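Local coordinates for protein alcohol dehydrogenase (Aeropyrum pernix, PDB 1H2B) that probably catalyses the NAD-dependent interconversion of alcohols and their carbonyl compounds as a zinc-containing dehydrogenase of a hyperthermophilic archaeon, at residues 51-56 with 353-358; 77-82 with 166-171; 101-106 with 146-151. All coordinates share one frame; numbering follows the deposited sequence.

Contact 1: 51-56 with 353-358; sequences AGVCHT and GRAVLI. With ZN (zinc ion), chain J; NAJ (nicotinamide-adenine-dinucleotide (acidic form)), chain I; OCA (octanoic acid (caprylic acid)), chain H.
Arg354 leaves its backbone with CG anti to N (chi1 -169°) and then bends at chi2 and chi3, which lays its guanidinium against Val53 and Cys54, where strand 44-52 runs into the coenzyme- and zinc-binding turn of this zinc-containing alcohol dehydrogenase. Val53 O and Cys54 CA both sit over a single face of that group, Val53 O without a hydrogen bond. At the edge, in plane, Arg354 NH1 donates to NAJ O1N at 2.7 Å, and His55 N reaches the same oxygen at 2.9 Å, so two N-H groups grip one phosphate oxygen. Arg354 NE is salt-bridged to Glu80. A methionine here takes away NH1 and NE, and O1N is likely to be held less firmly, by His55 N, with Glu80 left without its cationic mate.

The His55 ring points ND1 at NAJ O1A in the ring plane, 2.7 Å away and nearly straight (173°). Behind this site the strands pair antiparallel, Leu357 N bonding to Ala51 O and Ala51 N to Leu357 O, while Val53 CG2 packs on Leu357 CG. Cys54, N-cap of helix 55-61, accepts from Thr56 N through SG at 3.4 Å, and this sulfur binds zinc at 2.3 Å.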
# COMPACT_ATOMS: atom_id res chain seq x y z
N ALA B 51 -25.81 -26.27 2.54
CA ALA B 51 -25.22 -26.00 1.23
C ALA B 51 -25.90 -24.80 0.59
O ALA B 51 -27.08 -24.85 0.25
CB ALA B 51 -25.36 -27.26 0.34
N GLY B 52 -25.20 -23.68 0.53
CA GLY B 52 -25.79 -22.49 -0.05
C GLY B 52 -26.00 -22.59 -1.55
O GLY B 52 -25.27 -23.28 -2.24
N VAL B 53 -27.02 -21.88 -2.03
CA VAL B 53 -27.34 -21.84 -3.46
C VAL B 53 -26.96 -20.44 -3.97
O VAL B 53 -27.42 -19.44 -3.42
CB VAL B 53 -28.83 -22.02 -3.72
CG1 VAL B 53 -29.10 -22.09 -5.20
CG2 VAL B 53 -29.35 -23.32 -3.04
N CYS B 54 -26.08 -20.40 -4.94
CA CYS B 54 -25.50 -19.16 -5.43
C CYS B 54 -26.07 -18.78 -6.79
O CYS B 54 -26.42 -19.68 -7.58
CB CYS B 54 -23.98 -19.38 -5.54
SG CYS B 54 -23.00 -17.93 -6.04
N HIS B 55 -26.10 -17.49 -7.13
CA HIS B 55 -26.45 -17.18 -8.51
C HIS B 55 -25.51 -17.85 -9.53
O HIS B 55 -25.90 -18.11 -10.67
CB HIS B 55 -26.55 -15.66 -8.73
CG HIS B 55 -27.47 -15.27 -9.84
ND1 HIS B 55 -28.60 -14.52 -9.62
CD2 HIS B 55 -27.44 -15.53 -11.18
CE1 HIS B 55 -29.24 -14.33 -10.77
NE2 HIS B 55 -28.55 -14.92 -11.73
N THR B 56 -24.27 -18.15 -9.14
CA THR B 56 -23.40 -18.90 -10.01
C THR B 56 -23.98 -20.25 -10.41
O THR B 56 -23.65 -20.75 -11.50
CB THR B 56 -22.06 -19.10 -9.33
OG1 THR B 56 -21.37 -17.84 -9.36
CG2 THR B 56 -21.17 -20.12 -10.11
N GLY B 353 -32.06 -12.55 0.68
CA GLY B 353 -30.76 -13.00 1.21
C GLY B 353 -30.26 -14.23 0.45
O GLY B 353 -30.18 -14.21 -0.76
N ARG B 354 -30.00 -15.30 1.18
CA ARG B 354 -29.38 -16.50 0.64
C ARG B 354 -30.17 -17.73 1.01
O ARG B 354 -30.44 -17.95 2.17
CB ARG B 354 -27.99 -16.61 1.27
CG ARG B 354 -27.07 -17.64 0.66
CD ARG B 354 -26.93 -17.49 -0.82
NE ARG B 354 -25.59 -17.68 -1.31
CZ ARG B 354 -25.16 -17.13 -2.45
NH1 ARG B 354 -25.97 -16.34 -3.16
NH2 ARG B 354 -23.93 -17.38 -2.86
N ALA B 355 -30.46 -18.54 -0.00
CA ALA B 355 -31.09 -19.83 0.23
C ALA B 355 -30.01 -20.83 0.62
O ALA B 355 -28.92 -20.86 0.02
CB ALA B 355 -31.82 -20.27 -0.99
N VAL B 356 -30.30 -21.66 1.63
CA VAL B 356 -29.33 -22.69 2.09
C VAL B 356 -30.12 -24.00 2.16
O VAL B 356 -31.24 -24.00 2.70
CB VAL B 356 -28.78 -22.33 3.45
CG1 VAL B 356 -27.86 -23.41 3.98
CG2 VAL B 356 -27.98 -21.02 3.38
N LEU B 357 -29.56 -25.06 1.58
CA LEU B 357 -30.18 -26.42 1.56
C LEU B 357 -29.63 -27.28 2.66
O LEU B 357 -28.44 -27.26 2.93
CB LEU B 357 -30.01 -27.12 0.21
CG LEU B 357 -30.40 -26.23 -0.97
CD1 LEU B 357 -30.21 -27.05 -2.25
CD2 LEU B 357 -31.82 -25.62 -0.87
N ILE B 358 -30.52 -28.05 3.30
CA ILE B 358 -30.13 -28.93 4.38
C ILE B 358 -30.59 -30.33 4.07
O ILE B 358 -31.54 -30.52 3.30
CB ILE B 358 -30.71 -28.43 5.75
CG1 ILE B 358 -32.25 -28.41 5.75
CG2 ILE B 358 -30.13 -27.05 6.14
CD1 ILE B 358 -32.87 -28.06 7.15
ZN ZN J . -20.94 -18.84 -5.80
PA NAJ I . -28.48 -12.89 -6.19
O1A NAJ I . -29.40 -13.39 -7.27
O2A NAJ I . -28.71 -13.34 -4.74
O5B NAJ I . -28.52 -11.30 -6.06
C5B NAJ I . -28.60 -10.44 -7.20
C4B NAJ I . -29.25 -9.17 -6.67
O4B NAJ I . -29.17 -8.19 -7.72
C3B NAJ I . -30.71 -9.36 -6.26
O3B NAJ I . -30.98 -8.80 -4.96
C2B NAJ I . -31.38 -8.60 -7.40
O2B NAJ I . -32.69 -8.10 -7.08
C1B NAJ I . -30.39 -7.47 -7.72
N9A NAJ I . -30.55 -6.86 -9.04
C8A NAJ I . -30.97 -7.43 -10.26
N7A NAJ I . -30.92 -6.48 -11.23
C5A NAJ I . -30.49 -5.32 -10.65
C6A NAJ I . -30.26 -4.05 -11.14
N6A NAJ I . -30.49 -3.70 -12.41
N1A NAJ I . -29.75 -3.11 -10.28
C2A NAJ I . -29.53 -3.37 -8.94
N3A NAJ I . -29.79 -4.61 -8.47
C4A NAJ I . -30.27 -5.56 -9.32
O3 NAJ I . -27.01 -13.24 -6.67
PN NAJ I . -25.71 -13.63 -5.80
O1N NAJ I . -25.68 -15.07 -5.55
O2N NAJ I . -25.58 -12.69 -4.67
O5D NAJ I . -24.58 -13.39 -6.91
C5D NAJ I . -24.34 -12.06 -7.35
C4D NAJ I . -23.45 -12.08 -8.58
O4D NAJ I . -22.12 -12.43 -8.15
C3D NAJ I . -23.83 -13.15 -9.60
O3D NAJ I . -23.40 -12.70 -10.90
C2D NAJ I . -22.97 -14.35 -9.18
O2D NAJ I . -22.74 -15.31 -10.17
C1D NAJ I . -21.68 -13.58 -8.82
N1N NAJ I . -20.66 -14.26 -8.02
C2N NAJ I . -19.38 -13.82 -8.18
C3N NAJ I . -18.37 -14.36 -7.41
C7N NAJ I . -16.96 -13.91 -7.64
O7N NAJ I . -16.04 -14.56 -6.91
N7N NAJ I . -16.58 -12.91 -8.44
C4N NAJ I . -18.61 -15.35 -6.41
C5N NAJ I . -19.99 -15.63 -6.18
C6N NAJ I . -20.98 -15.11 -6.99
C1 OCA H . -18.48 -18.53 -7.36
C2 OCA H . -17.78 -18.24 -8.69
C3 OCA H . -16.31 -18.70 -8.65
C4 OCA H . -15.64 -18.81 -10.01
C5 OCA H . -14.26 -19.45 -9.84
C6 OCA H . -13.45 -19.38 -11.13
C7 OCA H . -12.03 -19.91 -10.99
C8 OCA H . -11.32 -19.79 -12.33
O1 OCA H . -19.73 -18.39 -7.26
O2 OCA H . -17.81 -18.88 -6.36
O HOH W 1 -29.79 -18.15 -2.79

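Contact 2: 77-82 with 166-171; sequences LGHENV and LADAGI. With ZN (zinc ion), chain J; OCA (octanoic acid (caprylic acid)), chain H.
His79 and Asp168 approach obliquely, ring and carboxylate planes 90° apart, and meet at the zinc ion of the alcohol dehydrogenase active site, which His79 NE2 binds at 2.1 Å and Asp168 OD1 at 2.0 Å. Cys54 is the third protein ligand, and OCA O1 completes the four. Asp168 OD1 lies at the edge of the imidazole near its plane, 3.1 Å from His79 NE2; this closeness reflects the shared metal, not a hydrogen bond. His79 gets there by placing CG between its backbone N and carbonyl carbon (chi1 56°), which brings NE2 to the zinc beside Asp168.

Glu80 stands in the second shell, behind Asp168. Its extended chain crosses Asp168 at about a right angle, the two carboxylates inclined by 46°, with Glu80 OE2 3.2 Å from Asp168 CB. Ala169 N donates to Glu80 OE2 at 2.8 Å, meeting it on the anti side and tilted out of the carboxylate plane. OE1 faces Arg354, so the buried carboxylate is anchored through both oxygens and ties the start of the helix to an NAD-binding residue. One residue before Asp168, Ala167 points its methyl toward the start of strand 81-88, with CB 3.8 Å from Asn81 N.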
# COMPACT_ATOMS: atom_id res chain seq x y z
N LEU B 77 -23.52 -30.26 -8.00
CA LEU B 77 -23.22 -28.83 -7.77
C LEU B 77 -23.12 -28.58 -6.26
O LEU B 77 -23.37 -29.47 -5.43
CB LEU B 77 -24.31 -27.94 -8.39
CG LEU B 77 -24.44 -27.89 -9.92
CD1 LEU B 77 -25.07 -26.53 -10.38
CD2 LEU B 77 -23.27 -28.32 -10.75
N GLY B 78 -22.77 -27.34 -5.92
CA GLY B 78 -22.84 -26.82 -4.54
C GLY B 78 -21.45 -26.44 -4.05
O GLY B 78 -20.65 -27.34 -3.73
N HIS B 79 -21.15 -25.15 -3.94
CA HIS B 79 -19.79 -24.72 -3.57
C HIS B 79 -19.76 -23.80 -2.35
O HIS B 79 -18.74 -23.12 -2.11
CB HIS B 79 -19.10 -24.02 -4.76
CG HIS B 79 -19.88 -22.86 -5.29
ND1 HIS B 79 -20.88 -23.01 -6.24
CD2 HIS B 79 -19.78 -21.52 -5.06
CE1 HIS B 79 -21.39 -21.82 -6.52
NE2 HIS B 79 -20.76 -20.90 -5.80
N GLU B 80 -20.79 -23.86 -1.54
CA GLU B 80 -20.95 -22.96 -0.40
C GLU B 80 -21.35 -23.81 0.79
O GLU B 80 -22.51 -23.90 1.19
CB GLU B 80 -21.96 -21.85 -0.77
CG GLU B 80 -22.14 -20.79 0.31
CD GLU B 80 -22.99 -19.65 -0.21
OE1 GLU B 80 -24.21 -19.73 -0.01
OE2 GLU B 80 -22.43 -18.71 -0.81
N ASN B 81 -20.34 -24.44 1.40
CA ASN B 81 -20.64 -25.61 2.24
C ASN B 81 -20.16 -25.55 3.67
O ASN B 81 -19.04 -25.15 3.93
CB ASN B 81 -20.01 -26.83 1.58
CG ASN B 81 -20.57 -27.03 0.17
OD1 ASN B 81 -21.79 -27.09 0.03
ND2 ASN B 81 -19.71 -27.17 -0.83
N VAL B 82 -21.02 -26.00 4.58
CA VAL B 82 -20.64 -26.28 5.97
C VAL B 82 -21.08 -27.69 6.33
O VAL B 82 -22.00 -28.24 5.68
CB VAL B 82 -21.28 -25.31 7.01
CG1 VAL B 82 -20.62 -23.91 6.91
CG2 VAL B 82 -22.81 -25.27 6.87
N LEU B 166 -21.21 -17.86 4.31
CA LEU B 166 -19.90 -17.19 4.48
C LEU B 166 -18.84 -17.85 3.58
O LEU B 166 -17.84 -17.21 3.20
CB LEU B 166 -19.43 -17.24 5.97
CG LEU B 166 -20.44 -16.61 6.92
CD1 LEU B 166 -19.87 -16.82 8.30
CD2 LEU B 166 -20.57 -15.07 6.68
N ALA B 167 -19.05 -19.13 3.21
CA ALA B 167 -18.05 -19.91 2.47
C ALA B 167 -17.88 -19.47 1.02
O ALA B 167 -16.86 -19.76 0.41
CB ALA B 167 -18.43 -21.39 2.48
N ASP B 168 -18.84 -18.71 0.49
CA ASP B 168 -18.68 -18.24 -0.89
C ASP B 168 -19.25 -16.81 -1.02
O ASP B 168 -18.53 -15.86 -1.34
CB ASP B 168 -19.40 -19.17 -1.83
CG ASP B 168 -19.18 -18.83 -3.26
OD1 ASP B 168 -20.21 -18.50 -3.92
OD2 ASP B 168 -18.05 -18.84 -3.80
N ALA B 169 -20.54 -16.65 -0.76
CA ALA B 169 -21.12 -15.29 -0.76
C ALA B 169 -20.37 -14.36 0.19
O ALA B 169 -19.98 -13.24 -0.21
CB ALA B 169 -22.60 -15.31 -0.36
N GLY B 170 -20.13 -14.83 1.43
CA GLY B 170 -19.48 -13.97 2.41
C GLY B 170 -18.04 -13.66 2.07
O GLY B 170 -17.65 -12.48 2.10
N ILE B 171 -17.25 -14.70 1.78
CA ILE B 171 -15.81 -14.49 1.55
C ILE B 171 -15.64 -13.56 0.30
O ILE B 171 -14.76 -12.69 0.31
CB ILE B 171 -15.06 -15.83 1.44
CG1 ILE B 171 -13.55 -15.57 1.31
CG2 ILE B 171 -15.59 -16.68 0.24
CD1 ILE B 171 -12.72 -16.82 1.01
ZN ZN J . -20.94 -18.84 -5.80
C1 OCA H . -18.48 -18.53 -7.36
C2 OCA H . -17.78 -18.24 -8.69
C3 OCA H . -16.31 -18.70 -8.65
C4 OCA H . -15.64 -18.81 -10.01
C5 OCA H . -14.26 -19.45 -9.84
C6 OCA H . -13.45 -19.38 -11.13
C7 OCA H . -12.03 -19.91 -10.99
C8 OCA H . -11.32 -19.79 -12.33
O1 OCA H . -19.73 -18.39 -7.26
O2 OCA H . -17.81 -18.88 -6.36

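Contact 3: 101-106 with 146-151; sequences VILHPA and RSVIKL
Ser147 and Ala106 meet through a hydroxyl that extends the pairing of two strands into the loop beyond them. At its root, Ser147 CB lies 3.5 Å from His104 O and almost as near Ala106 O. The torsion that follows sets OG anti to the carbonyl carbon (chi1 -54°), and at the tip OG donates to Ala106 O over 2.7 Å, tilted 22° from that carbonyl plane. Ser147 O turns to the same partner segment and takes His104 N, so this serine holds the 104-106 turn by backbone and side chain together. The turn is braced from within by Ala106 N, which bonds to His104 ND1, while His104 NE2 reaches Gly310 O.

Along the strands, Ile102 and Ile149 form an antiparallel hydrogen-bonded pair: Ile102 N to Ile149 O and Ile149 N to Ile102 O are both 3.0 Å. Their side chains lie side by side and point the same way, Ile102 CG2 resting 3.7 Å from Ile149 CB, and Leu151 CD1 adds to this face near Ile102 CB. Helix 166-181 packs on Ile102 and helix 312-323 on Ile149.

On the other face Val148 sits between two partners. The Val148 and Val101 side chains cross obliquely, CG1 to CG1 at 3.4 Å, tighter than usual for methyl groups, and Val148 CG2 lies alongside Leu103 CD2 at 3.8 Å. Antiparallel strands 100-103 and 148-150, with mostly apolar residues on both faces, Lys150 excepted, belong to the GroES-like beta domain of zinc-containing alcohol dehydrogenases.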
# COMPACT_ATOMS: atom_id res chain seq x y z
N VAL B 101 -17.33 -27.72 10.65
CA VAL B 101 -16.37 -27.06 9.76
C VAL B 101 -17.09 -26.23 8.71
O VAL B 101 -18.28 -26.46 8.37
CB VAL B 101 -15.46 -28.07 9.01
CG1 VAL B 101 -14.57 -28.86 10.01
CG2 VAL B 101 -16.27 -29.03 8.10
N ILE B 102 -16.36 -25.23 8.21
CA ILE B 102 -16.78 -24.48 7.04
C ILE B 102 -15.69 -24.67 6.00
O ILE B 102 -14.51 -24.77 6.32
CB ILE B 102 -17.05 -22.97 7.36
CG1 ILE B 102 -17.51 -22.21 6.07
CG2 ILE B 102 -15.77 -22.27 7.94
CD1 ILE B 102 -18.13 -20.84 6.46
N LEU B 103 -16.10 -24.77 4.75
CA LEU B 103 -15.15 -25.09 3.68
C LEU B 103 -14.84 -23.95 2.76
O LEU B 103 -15.75 -23.38 2.13
CB LEU B 103 -15.63 -26.29 2.82
CG LEU B 103 -15.99 -27.53 3.64
CD1 LEU B 103 -16.47 -28.69 2.70
CD2 LEU B 103 -14.77 -28.01 4.40
N HIS B 104 -13.55 -23.63 2.63
CA HIS B 104 -13.14 -22.75 1.54
C HIS B 104 -13.42 -23.45 0.21
O HIS B 104 -13.21 -24.65 0.08
CB HIS B 104 -11.64 -22.48 1.64
CG HIS B 104 -11.18 -21.41 0.71
ND1 HIS B 104 -10.96 -21.64 -0.63
CD2 HIS B 104 -11.01 -20.09 0.91
CE1 HIS B 104 -10.66 -20.50 -1.23
NE2 HIS B 104 -10.67 -19.54 -0.31
N PRO B 105 -13.99 -22.74 -0.77
CA PRO B 105 -14.44 -23.48 -1.96
C PRO B 105 -13.35 -24.00 -2.87
O PRO B 105 -13.68 -24.80 -3.73
CB PRO B 105 -15.36 -22.47 -2.68
CG PRO B 105 -15.11 -21.14 -2.04
CD PRO B 105 -14.37 -21.32 -0.79
N ALA B 106 -12.10 -23.56 -2.73
CA ALA B 106 -11.00 -24.03 -3.58
C ALA B 106 -10.27 -25.18 -2.90
O ALA B 106 -10.08 -25.18 -1.69
CB ALA B 106 -9.99 -22.90 -3.77
N ARG B 146 -6.72 -28.60 3.56
CA ARG B 146 -6.28 -27.21 3.37
C ARG B 146 -7.50 -26.27 3.19
O ARG B 146 -7.35 -25.06 3.34
CB ARG B 146 -5.35 -27.04 2.18
CG ARG B 146 -3.98 -27.64 2.46
CD ARG B 146 -3.00 -27.38 1.33
NE ARG B 146 -2.27 -26.16 1.64
CZ ARG B 146 -2.44 -24.99 1.03
NH1 ARG B 146 -3.31 -24.87 0.05
NH2 ARG B 146 -1.73 -23.95 1.40
N SER B 147 -8.67 -26.82 2.90
CA SER B 147 -9.86 -26.00 2.66
C SER B 147 -10.69 -25.87 3.92
O SER B 147 -11.69 -25.18 3.95
CB SER B 147 -10.74 -26.66 1.56
OG SER B 147 -9.99 -26.91 0.40
N VAL B 148 -10.32 -26.62 4.97
CA VAL B 148 -11.15 -26.68 6.16
C VAL B 148 -10.82 -25.60 7.19
O VAL B 148 -9.65 -25.38 7.53
CB VAL B 148 -10.98 -28.06 6.85
CG1 VAL B 148 -11.74 -28.15 8.18
CG2 VAL B 148 -11.50 -29.13 5.94
N ILE B 149 -11.87 -24.98 7.71
CA ILE B 149 -11.76 -24.13 8.91
C ILE B 149 -12.67 -24.73 9.96
O ILE B 149 -13.87 -24.87 9.76
CB ILE B 149 -12.12 -22.68 8.60
CG1 ILE B 149 -11.02 -22.08 7.76
CG2 ILE B 149 -12.29 -21.90 9.95
CD1 ILE B 149 -11.36 -20.68 7.33
N LYS B 150 -12.07 -25.07 11.11
CA LYS B 150 -12.82 -25.60 12.23
C LYS B 150 -13.60 -24.52 12.95
O LYS B 150 -13.09 -23.42 13.21
CB LYS B 150 -11.84 -26.26 13.21
CG LYS B 150 -11.36 -27.55 12.76
CD LYS B 150 -10.36 -28.15 13.75
CE LYS B 150 -11.04 -28.65 14.99
NZ LYS B 150 -9.96 -29.15 15.93
N LEU B 151 -14.87 -24.83 13.26
CA LEU B 151 -15.73 -23.95 13.99
C LEU B 151 -15.77 -24.42 15.43
O LEU B 151 -15.31 -25.53 15.76
CB LEU B 151 -17.12 -23.97 13.36
CG LEU B 151 -17.04 -23.38 11.95
CD1 LEU B 151 -18.29 -23.64 11.23
CD2 LEU B 151 -16.81 -21.88 12.07

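Overall arrangement
All three contacts are largely buried and reach one mixed sheet, yet their chemistry changes across it. Contacts 1 and 2, with centres 8 Å apart, share the zinc ion and octanoic acid, and their neighbouring strands 44-52 and 81-88 are joined by a probable hydrogen bond from Gly52 N to Glu80 O (2.8 Å); in contact 1 charge and metal coordination are added to strand pairing. Contact 3 has its centre 10 Å from that of contact 2 and 17 Å from that of contact 1; backbone pairing and apolar side chains prevail, and of its touching residues only Lys150 is exposed. Neighbouring strands 81-88 and 100-103 connect contacts 2 and 3, while helix 166-181 serves both.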